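Local coordinates for Alpha/beta hydrolase fold-3 domain protein (Sulfolobus islandicus, PDB 5LK6), which probably hydrolyses carboxylic ester bonds as a thermostable lipase-like carboxylesterase of the alpha/beta hydrolase fold, at residues V27-R32 against I84-Y90; Y116-S120 against D216-F222; A179-D183 against F222-L226. All coordinates share one frame; numbering follows the deposited sequence.

Contact 1: residues V27-R32 against I84-Y90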
loop_
_atom_site.group_PDB
_atom_site.type_symbol
_atom_site.label_atom_id
_atom_site.label_comp_id
_atom_site.label_asym_id
_atom_site.label_seq_id
_atom_site.Cartn_x
_atom_site.Cartn_y
_atom_site.Cartn_z
ATOM N N VAL A 27 3.314 -7.409 -31.096
ATOM C CA VAL A 27 2.976 -6.929 -29.731
ATOM C C VAL A 27 3.838 -7.560 -28.638
ATOM O O VAL A 27 4.163 -6.928 -27.644
ATOM C CB VAL A 27 1.485 -7.006 -29.358
ATOM C CG1 VAL A 27 0.646 -6.137 -30.280
ATOM C CG2 VAL A 27 0.985 -8.424 -29.316
ATOM N N ARG A 28 4.222 -8.797 -28.828
ATOM C CA ARG A 28 5.203 -9.388 -27.944
ATOM C C ARG A 28 6.491 -8.579 -27.950
ATOM O O ARG A 28 7.015 -8.322 -26.873
ATOM C CB ARG A 28 5.484 -10.826 -28.327
ATOM C CG ARG A 28 4.342 -11.713 -27.915
ATOM C CD ARG A 28 4.468 -13.128 -28.463
ATOM N NE ARG A 28 3.375 -13.930 -27.937
ATOM C CZ ARG A 28 3.043 -15.134 -28.337
ATOM N NH1 ARG A 28 3.704 -15.741 -29.301
ATOM N NH2 ARG A 28 2.011 -15.724 -27.754
ATOM N N LYS A 29 6.953 -8.155 -29.139
ATOM C CA LYS A 29 8.208 -7.442 -29.248
ATOM C C LYS A 29 8.024 -6.095 -28.540
ATOM O O LYS A 29 8.835 -5.733 -27.647
ATOM C CB LYS A 29 8.776 -7.393 -30.709
ATOM C CG LYS A 29 9.888 -6.348 -31.049
ATOM C CD LYS A 29 11.175 -6.851 -31.798
ATOM C CE LYS A 29 10.998 -7.349 -33.247
ATOM N NZ LYS A 29 11.278 -6.295 -34.272
ATOM N N ILE A 30 6.952 -5.381 -28.864
ATOM C CA ILE A 30 6.738 -4.056 -28.257
ATOM C C ILE A 30 6.661 -4.128 -26.706
ATOM O O ILE A 30 7.266 -3.280 -26.033
ATOM C CB ILE A 30 5.518 -3.329 -28.855
ATOM C CG1 ILE A 30 5.827 -2.959 -30.300
ATOM C CG2 ILE A 30 5.166 -2.081 -28.032
ATOM C CD1 ILE A 30 4.620 -2.478 -31.069
ATOM N N PHE A 31 5.984 -5.148 -26.144
ATOM C CA PHE A 31 5.915 -5.232 -24.696
ATOM C C PHE A 31 7.282 -5.602 -24.082
ATOM O O PHE A 31 7.642 -5.025 -23.060
ATOM C CB PHE A 31 4.806 -6.166 -24.220
ATOM C CG PHE A 31 4.814 -6.387 -22.750
ATOM C CD1 PHE A 31 4.209 -5.465 -21.901
ATOM C CD2 PHE A 31 5.510 -7.457 -22.211
ATOM C CE1 PHE A 31 4.270 -5.618 -20.535
ATOM C CE2 PHE A 31 5.601 -7.617 -20.848
ATOM C CZ PHE A 31 4.962 -6.702 -20.012
ATOM N N ARG A 32 7.997 -6.574 -24.676
ATOM C CA ARG A 32 9.424 -6.865 -24.346
ATOM C C ARG A 32 10.275 -5.606 -24.263
ATOM O O ARG A 32 11.012 -5.498 -23.300
ATOM C CB ARG A 32 10.128 -7.776 -25.371
ATOM C CG ARG A 32 10.234 -9.244 -25.046
ATOM C CD ARG A 32 11.509 -9.883 -25.612
ATOM N NE ARG A 32 11.475 -11.336 -25.358
ATOM C CZ ARG A 32 12.497 -12.141 -24.971
ATOM N NH1 ARG A 32 13.752 -11.684 -24.744
ATOM N NH2 ARG A 32 12.236 -13.454 -24.800
ATOM N N ILE A 84 0.951 -12.277 -24.232
ATOM C CA ILE A 84 2.267 -11.607 -24.280
ATOM C C ILE A 84 2.935 -11.772 -22.914
ATOM O O ILE A 84 2.422 -12.494 -22.029
ATOM C CB ILE A 84 2.172 -10.143 -24.738
ATOM C CG1 ILE A 84 1.600 -9.225 -23.661
ATOM C CG2 ILE A 84 1.357 -10.085 -26.014
ATOM C CD1 ILE A 84 1.365 -7.803 -24.154
ATOM N N GLY A 85 4.107 -11.176 -22.797
ATOM C CA GLY A 85 4.916 -11.375 -21.637
ATOM C C GLY A 85 5.586 -12.733 -21.653
ATOM O O GLY A 85 5.250 -13.618 -22.455
ATOM N N ASP A 86 6.536 -12.874 -20.738
ATOM C CA ASP A 86 7.395 -14.073 -20.592
ATOM C C ASP A 86 8.454 -13.799 -19.533
ATOM O O ASP A 86 8.602 -12.685 -19.064
ATOM C CB ASP A 86 8.047 -14.547 -21.916
ATOM C CG ASP A 86 8.855 -13.483 -22.640
ATOM O OD1 ASP A 86 9.260 -12.435 -22.070
ATOM O OD2 ASP A 86 9.108 -13.749 -23.842
ATOM N N VAL A 87 9.153 -14.847 -19.132
ATOM C CA VAL A 87 10.232 -14.751 -18.160
ATOM C C VAL A 87 11.237 -13.652 -18.482
ATOM O O VAL A 87 11.604 -12.904 -17.597
ATOM C CB VAL A 87 10.878 -16.118 -17.982
ATOM C CG1 VAL A 87 12.230 -16.043 -17.296
ATOM C CG2 VAL A 87 9.953 -16.981 -17.152
ATOM N N GLU A 88 11.648 -13.521 -19.734
ATOM C CA GLU A 88 12.687 -12.560 -20.082
ATOM C C GLU A 88 12.164 -11.150 -19.865
ATOM O O GLU A 88 12.778 -10.367 -19.146
ATOM C CB GLU A 88 13.275 -12.790 -21.501
ATOM C CG GLU A 88 14.340 -13.910 -21.627
ATOM C CD GLU A 88 15.775 -13.609 -20.969
ATOM O OE1 GLU A 88 16.014 -12.649 -20.109
ATOM O OE2 GLU A 88 16.722 -14.396 -21.303
ATOM N N SER A 89 11.002 -10.842 -20.428
ATOM C CA SER A 89 10.378 -9.521 -20.257
ATOM C C SER A 89 10.063 -9.178 -18.794
ATOM O O SER A 89 10.104 -8.012 -18.442
ATOM C CB SER A 89 9.089 -9.391 -21.086
ATOM O OG SER A 89 8.041 -10.304 -20.701
ATOM N N TYR A 90 9.778 -10.174 -17.960
ATOM C CA TYR A 90 9.445 -9.952 -16.551
ATOM C C TYR A 90 10.636 -9.949 -15.585
ATOM O O TYR A 90 10.474 -9.829 -14.342
ATOM C CB TYR A 90 8.349 -10.941 -16.104
ATOM C CG TYR A 90 6.967 -10.312 -16.314
ATOM C CD1 TYR A 90 6.491 -10.029 -17.595
ATOM C CD2 TYR A 90 6.199 -9.938 -15.255
ATOM C CE1 TYR A 90 5.270 -9.431 -17.783
ATOM C CE2 TYR A 90 4.974 -9.339 -15.443
ATOM C CZ TYR A 90 4.522 -9.092 -16.713
ATOM O OH TYR A 90 3.309 -8.498 -16.857
HETATM O O HOH W 1 6.021 -9.953 -24.657
#
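F31 reaches from helix 24-36 into the loop 84-90 and meets Y90 rim to rim, F31 CZ lying 3.5 Å from Y90 CE1 with the ring planes at 31°, so neither ring covers the other's face. CG of F31 stands opposite the backbone N (chi1 173°), which carries the ring off the helix toward the loop; S89 OG sits at the ring edge and G85 CA approaches obliquely. I84 works at the ring's root: its CD1 is 3.8 Å from F31 CB, while its other branch, CG2, packs 3.7 Å from V27 CG2 and also meets R28 CG. One turn on from R28, R32 crosses D86 at about a right angle. The R32 NH2 to D86 OD2 salt bridge is long at 3.3 Å and bent (138°); NH2 meets OD2 from above the carboxylate plane, and OD2 is itself tilted from the guanidinium plane. One face of the same guanidinium rests on E88 CB, 3.5 Å from R32 NH1.

Behind this shell, D86 OD1 accepts from S89 N at 2.9 Å, an Asx motif that fixes the carboxylate over the turn leading into helix 91-101. A water accepts from G85 N and donates to R28 O, bridging loop and helix backbones. The charged end of R28 goes to E115 and V83 O, that of E88 to R61, and Y90 OH bonds D150. The loop follows the HGGG sequence starting at H78, whose ring meets Y90; in hormone-sensitive-lipase relatives that sequence shapes the oxyanion hole. With S89 N at OD1 and the tilted arginine at OD2, the carboxylate is held from two directions, and R32 would probably offset part of the negative charge that D86 and neighbouring D109 bring together.

Contact 2: residues Y116-S120 against D216-F222. With SO4 (sulfate ion), chain E.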
loop_
_atom_site.group_PDB
_atom_site.type_symbol
_atom_site.label_atom_id
_atom_site.label_comp_id
_atom_site.label_asym_id
_atom_site.label_seq_id
_atom_site.Cartn_x
_atom_site.Cartn_y
_atom_site.Cartn_z
ATOM N N TYR A 116 -1.504 -22.064 -27.427
ATOM C CA TYR A 116 -2.114 -22.932 -26.449
ATOM C C TYR A 116 -3.232 -22.187 -25.795
ATOM O O TYR A 116 -3.061 -21.117 -25.173
ATOM C CB TYR A 116 -1.090 -23.433 -25.386
ATOM C CG TYR A 116 0.083 -24.105 -26.011
ATOM C CD1 TYR A 116 0.022 -25.461 -26.393
ATOM C CD2 TYR A 116 1.240 -23.372 -26.305
ATOM C CE1 TYR A 116 1.102 -26.077 -27.023
ATOM C CE2 TYR A 116 2.320 -23.966 -26.950
ATOM C CZ TYR A 116 2.243 -25.308 -27.294
ATOM O OH TYR A 116 3.305 -25.857 -27.907
ATOM N N LYS A 117 -4.389 -22.800 -25.879
ATOM C CA LYS A 117 -5.627 -22.201 -25.424
ATOM C C LYS A 117 -5.863 -22.570 -23.980
ATOM O O LYS A 117 -5.311 -23.501 -23.474
ATOM C CB LYS A 117 -6.804 -22.735 -26.248
ATOM C CG LYS A 117 -6.642 -22.665 -27.770
ATOM C CD LYS A 117 -6.793 -21.260 -28.297
ATOM C CE LYS A 117 -6.737 -21.259 -29.798
ATOM N NZ LYS A 117 -6.262 -19.917 -30.251
ATOM N N PHE A 118 -6.749 -21.832 -23.356
ATOM C CA PHE A 118 -7.308 -22.176 -22.088
ATOM C C PHE A 118 -7.778 -23.641 -22.116
ATOM O O PHE A 118 -8.374 -24.075 -23.111
ATOM C CB PHE A 118 -8.466 -21.230 -21.806
ATOM C CG PHE A 118 -9.281 -21.609 -20.614
ATOM C CD1 PHE A 118 -10.344 -22.484 -20.732
ATOM C CD2 PHE A 118 -9.012 -21.035 -19.358
ATOM C CE1 PHE A 118 -11.098 -22.800 -19.620
ATOM C CE2 PHE A 118 -9.733 -21.373 -18.244
ATOM C CZ PHE A 118 -10.784 -22.235 -18.380
ATOM N N PRO A 119 -7.534 -24.426 -21.056
ATOM C CA PRO A 119 -6.939 -24.030 -19.786
ATOM C C PRO A 119 -5.435 -24.340 -19.654
ATOM O O PRO A 119 -4.951 -24.622 -18.534
ATOM C CB PRO A 119 -7.719 -24.873 -18.819
ATOM C CG PRO A 119 -7.873 -26.149 -19.548
ATOM C CD PRO A 119 -8.113 -25.772 -20.984
ATOM N N SER A 120 -4.680 -24.252 -20.750
ATOM C CA SER A 120 -3.262 -24.641 -20.727
ATOM C C SER A 120 -2.424 -23.808 -19.742
ATOM O O SER A 120 -1.695 -24.381 -18.949
ATOM C CB SER A 120 -2.608 -24.561 -22.120
ATOM O OG SER A 120 -3.362 -25.189 -23.117
ATOM N N ASP A 216 -16.341 -20.969 -21.684
ATOM C CA ASP A 216 -15.184 -20.842 -20.871
ATOM C C ASP A 216 -15.286 -19.600 -19.979
ATOM O O ASP A 216 -14.693 -19.585 -18.913
ATOM C CB ASP A 216 -13.880 -20.822 -21.700
ATOM C CG ASP A 216 -13.556 -22.160 -22.354
ATOM O OD1 ASP A 216 -14.048 -23.206 -21.865
ATOM O OD2 ASP A 216 -12.739 -22.158 -23.326
ATOM N N LEU A 217 -16.064 -18.594 -20.382
ATOM C CA LEU A 217 -16.300 -17.407 -19.530
ATOM C C LEU A 217 -16.906 -17.756 -18.166
ATOM O O LEU A 217 -16.733 -17.013 -17.220
ATOM C CB LEU A 217 -17.170 -16.360 -20.239
ATOM C CG LEU A 217 -16.639 -15.724 -21.557
ATOM C CD1 LEU A 217 -17.757 -15.087 -22.390
ATOM C CD2 LEU A 217 -15.550 -14.704 -21.276
ATOM N N LEU A 218 -17.613 -18.870 -18.078
ATOM C CA LEU A 218 -18.323 -19.254 -16.858
ATOM C C LEU A 218 -17.578 -20.253 -16.068
ATOM O O LEU A 218 -18.070 -20.659 -15.041
ATOM C CB LEU A 218 -19.694 -19.848 -17.161
ATOM C CG LEU A 218 -20.520 -18.907 -17.999
ATOM C CD1 LEU A 218 -21.703 -19.672 -18.595
ATOM C CD2 LEU A 218 -20.934 -17.663 -17.222
ATOM N N ASP A 219 -16.418 -20.665 -16.553
ATOM C CA ASP A 219 -15.616 -21.677 -15.898
ATOM C C ASP A 219 -14.757 -20.964 -14.833
ATOM O O ASP A 219 -14.107 -19.931 -15.094
ATOM C CB ASP A 219 -14.797 -22.351 -16.973
ATOM C CG ASP A 219 -13.994 -23.529 -16.482
ATOM O OD1 ASP A 219 -13.280 -23.466 -15.461
ATOM O OD2 ASP A 219 -13.994 -24.534 -17.224
ATOM N N PHE A 220 -14.743 -21.519 -13.629
ATOM C CA PHE A 220 -14.061 -20.877 -12.509
ATOM C C PHE A 220 -12.557 -20.732 -12.746
ATOM O O PHE A 220 -11.920 -19.853 -12.140
ATOM C CB PHE A 220 -14.383 -21.578 -11.161
ATOM C CG PHE A 220 -13.566 -22.812 -10.896
ATOM C CD1 PHE A 220 -12.307 -22.718 -10.284
ATOM C CD2 PHE A 220 -14.045 -24.083 -11.260
ATOM C CE1 PHE A 220 -11.548 -23.876 -10.063
ATOM C CE2 PHE A 220 -13.307 -25.242 -11.011
ATOM C CZ PHE A 220 -12.059 -25.138 -10.417
ATOM N N ARG A 221 -11.978 -21.567 -13.608
ATOM C CA ARG A 221 -10.542 -21.444 -13.910
ATOM C C ARG A 221 -10.214 -20.264 -14.819
ATOM O O ARG A 221 -9.025 -19.990 -15.101
ATOM C CB ARG A 221 -9.997 -22.728 -14.496
ATOM C CG ARG A 221 -10.178 -23.937 -13.570
ATOM C CD ARG A 221 -10.038 -25.278 -14.287
ATOM N NE ARG A 221 -11.009 -25.409 -15.372
ATOM C CZ ARG A 221 -10.901 -26.213 -16.421
ATOM N NH1 ARG A 221 -9.857 -26.998 -16.613
ATOM N NH2 ARG A 221 -11.861 -26.173 -17.353
ATOM N N PHE A 222 -11.252 -19.610 -15.322
ATOM C CA PHE A 222 -11.132 -18.293 -15.946
ATOM C C PHE A 222 -11.785 -17.135 -15.124
ATOM O O PHE A 222 -11.249 -16.009 -15.096
ATOM C CB PHE A 222 -11.754 -18.315 -17.353
ATOM C CG PHE A 222 -11.632 -17.010 -18.062
ATOM C CD1 PHE A 222 -10.392 -16.573 -18.511
ATOM C CD2 PHE A 222 -12.730 -16.175 -18.218
ATOM C CE1 PHE A 222 -10.256 -15.341 -19.158
ATOM C CE2 PHE A 222 -12.592 -14.943 -18.860
ATOM C CZ PHE A 222 -11.359 -14.519 -19.311
HETATM S S SO4 E . -11.350 -28.888 -20.016
HETATM O O1 SO4 E . -10.411 -28.838 -21.142
HETATM O O2 SO4 E . -10.460 -29.042 -18.785
HETATM O O3 SO4 E . -12.273 -27.696 -20.148
HETATM O O4 SO4 E . -12.335 -29.965 -20.132
#
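A cis-proline turn pushes its aromatic side chain, F118, into the loop 216-222, beside an arginine-sulfate site whose anion probably came from the crystallisation liquor. CG of F118 is turned away from the backbone N (chi1 171°), and the far rim of the ring meets the loop: F118 CE2 is 3.5 Å from R221 O, near the ring plane, and 3.8 Å from F222 CB. D219 CG lies at the same rim, whereas the D216 carboxylate slides past the ring obliquely, its OD1 in a salt bridge with R212. P119 CB sits over the centre of one face of F118, so the proline lies against the aromatic residue before it and also over the guanidinium face of R221, with P119 CG 3.6 Å from R221 NH1.

The guanidinium is gripped side-on by D219. R221 NE to D219 OD1 measures 3.0 Å and R221 NH2 to D219 OD2 2.7 Å, the latter almost straight (174°), both close to the guanidinium plane and on the syn side of the carboxylate. The anti lone pair of OD1 takes R221 N at 3.0 Å, closing an Asx turn. The outer edge of the guanidinium faces the sulfate, with R221 NH1 3.0 Å from O2 and R221 NH2 3.2 Å from O3; R212 also binds the ion. R221 NH2 thus serves two anionic partners. Held flat between carboxylate and sulfate, the guanidinium has its rotation fixed; although each arginine is also paired with an aspartate, their remaining N-H donors would plausibly favour an anion here.

Contact 3: residues A179-D183 against F222-L226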
loop_
_atom_site.group_PDB
_atom_site.type_symbol
_atom_site.label_atom_id
_atom_site.label_comp_id
_atom_site.label_asym_id
_atom_site.label_seq_id
_atom_site.Cartn_x
_atom_site.Cartn_y
_atom_site.Cartn_z
ATOM N N ALA A 179 -7.400 -9.958 -13.304
ATOM C CA ALA A 179 -8.648 -10.241 -13.980
ATOM C C ALA A 179 -9.275 -11.405 -13.220
ATOM O O ALA A 179 -8.593 -12.332 -12.902
ATOM C CB ALA A 179 -8.383 -10.587 -15.451
ATOM N N VAL A 180 -10.541 -11.307 -12.860
ATOM C CA VAL A 180 -11.203 -12.341 -12.075
ATOM C C VAL A 180 -12.543 -12.825 -12.674
ATOM O O VAL A 180 -13.214 -13.704 -12.110
ATOM C CB VAL A 180 -11.430 -11.846 -10.628
ATOM C CG1 VAL A 180 -10.101 -11.534 -9.955
ATOM C CG2 VAL A 180 -12.400 -10.650 -10.528
ATOM N N GLY A 181 -12.971 -12.222 -13.775
ATOM C CA GLY A 181 -13.934 -12.847 -14.615
ATOM C C GLY A 181 -14.580 -11.896 -15.573
ATOM O O GLY A 181 -14.131 -10.790 -15.745
ATOM N N PHE A 182 -15.663 -12.365 -16.173
ATOM C CA PHE A 182 -16.374 -11.675 -17.225
ATOM C C PHE A 182 -17.047 -10.487 -16.611
ATOM O O PHE A 182 -17.705 -10.642 -15.628
ATOM C CB PHE A 182 -17.463 -12.586 -17.902
ATOM C CG PHE A 182 -17.982 -12.034 -19.226
ATOM C CD1 PHE A 182 -17.110 -11.349 -20.150
ATOM C CD2 PHE A 182 -19.322 -12.166 -19.568
ATOM C CE1 PHE A 182 -17.581 -10.828 -21.348
ATOM C CE2 PHE A 182 -19.791 -11.667 -20.788
ATOM C CZ PHE A 182 -18.927 -10.994 -21.673
ATOM N N ASP A 183 -16.921 -9.319 -17.229
ATOM C CA ASP A 183 -17.494 -8.100 -16.696
ATOM C C ASP A 183 -17.882 -7.182 -17.843
ATOM O O ASP A 183 -16.983 -6.573 -18.472
ATOM C CB ASP A 183 -16.457 -7.432 -15.788
ATOM C CG ASP A 183 -16.891 -6.041 -15.272
ATOM O OD1 ASP A 183 -18.132 -5.769 -15.259
ATOM O OD2 ASP A 183 -15.979 -5.260 -14.815
ATOM N N PHE A 222 -11.252 -19.610 -15.322
ATOM C CA PHE A 222 -11.132 -18.293 -15.946
ATOM C C PHE A 222 -11.785 -17.135 -15.124
ATOM O O PHE A 222 -11.249 -16.009 -15.096
ATOM C CB PHE A 222 -11.754 -18.315 -17.353
ATOM C CG PHE A 222 -11.632 -17.010 -18.062
ATOM C CD1 PHE A 222 -10.392 -16.573 -18.511
ATOM C CD2 PHE A 222 -12.730 -16.175 -18.218
ATOM C CE1 PHE A 222 -10.256 -15.341 -19.158
ATOM C CE2 PHE A 222 -12.592 -14.943 -18.860
ATOM C CZ PHE A 222 -11.359 -14.519 -19.311
ATOM N N SER A 223 -12.933 -17.438 -14.483
ATOM C CA SER A 223 -13.649 -16.510 -13.636
ATOM C C SER A 223 -13.654 -17.013 -12.199
ATOM O O SER A 223 -14.647 -17.519 -11.728
ATOM C CB SER A 223 -15.075 -16.274 -14.165
ATOM O OG SER A 223 -15.065 -15.578 -15.409
ATOM N N PRO A 224 -12.551 -16.822 -11.480
ATOM C CA PRO A 224 -12.509 -17.328 -10.150
ATOM C C PRO A 224 -13.588 -16.786 -9.255
ATOM O O PRO A 224 -14.015 -17.490 -8.322
ATOM C CB PRO A 224 -11.131 -16.921 -9.647
ATOM C CG PRO A 224 -10.577 -16.024 -10.655
ATOM C CD PRO A 224 -11.235 -16.389 -11.924
ATOM N N ILE A 225 -14.059 -15.572 -9.550
ATOM C CA ILE A 225 -15.147 -14.997 -8.785
ATOM C C ILE A 225 -16.446 -15.796 -8.876
ATOM O O ILE A 225 -17.323 -15.611 -8.059
ATOM C CB ILE A 225 -15.393 -13.509 -9.169
ATOM C CG1 ILE A 225 -16.199 -12.801 -8.054
ATOM C CG2 ILE A 225 -16.053 -13.385 -10.547
ATOM C CD1 ILE A 225 -15.874 -11.331 -7.863
ATOM N N LEU A 226 -16.586 -16.668 -9.868
ATOM C CA LEU A 226 -17.736 -17.568 -9.902
ATOM C C LEU A 226 -17.528 -18.806 -9.066
ATOM O O LEU A 226 -18.410 -19.603 -9.012
ATOM C CB LEU A 226 -18.063 -17.980 -11.335
ATOM C CG LEU A 226 -18.311 -16.765 -12.238
ATOM C CD1 LEU A 226 -18.504 -17.206 -13.683
ATOM C CD2 LEU A 226 -19.485 -15.877 -11.770
#
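V180 presents its carbonyl to the turn 223-226, and most of the contact gathers round that one oxygen. I225 N donates to V180 O at 3.3 Å, nearly straight (167°) and in the carbonyl plane. S223 CA comes within 3.2 Å of V180 O in a CA-H...O contact, and P224, whose N has no hydrogen to give, lays its CD 3.3 Å from V180 O. With CG1 of I225 opposite the backbone N (chi1 -161°), CG2 falls between that N and the carbonyl carbon, against V180 O. The valine side chain itself packs more loosely, V180 CB being 4.3 Å from P224 CG. N155 of helix 152-163 donates to both A179 O and F222 O, and Q249 of helix 247-259 accepts from V180 N, tying the loops to these two helices.

Here two loops of the alpha/beta hydrolase fold meet: 179-183 leaves strand 173-176, while 222-226, with a 3-10 turn at 224-226, leads toward strand 236-241, the parallel neighbour of strand 173-176. G181 follows, its CA against S223 OG, in a conformation where a CB would be jammed against the preceding carbonyl oxygen.

At F182 the backbone N makes a weak bond to S223 OG (3.4 Å), an oxygen whose stronger partner is L217 O; the phenylalanine ring leads away from the turn and packs on L217.

Overall arrangement
Contacts 2 and 3 adjoin, their centres 10 Å apart; they share F222 and are stitched together by a probable hydrogen bond from S223 OG to L217 O (2.8 Å), with L217 CD2 also packed on F182 CD1. Their segments alternate along the chain, and the continuous run 216-226 meets 116-120 in its first part and 179-183 in its second. Contact 1 stands apart, with centres 22 Å from contact 2 and 24 Å from contact 3 and nearest atoms about 7 and 11 Å away. Its Y90 lies near, without touching, the probable S151-H274-D244 triad. N155, on the helix following S151, bonds A179 O of contact 3 and the shared F222 O; the sulfate belongs to contact 2.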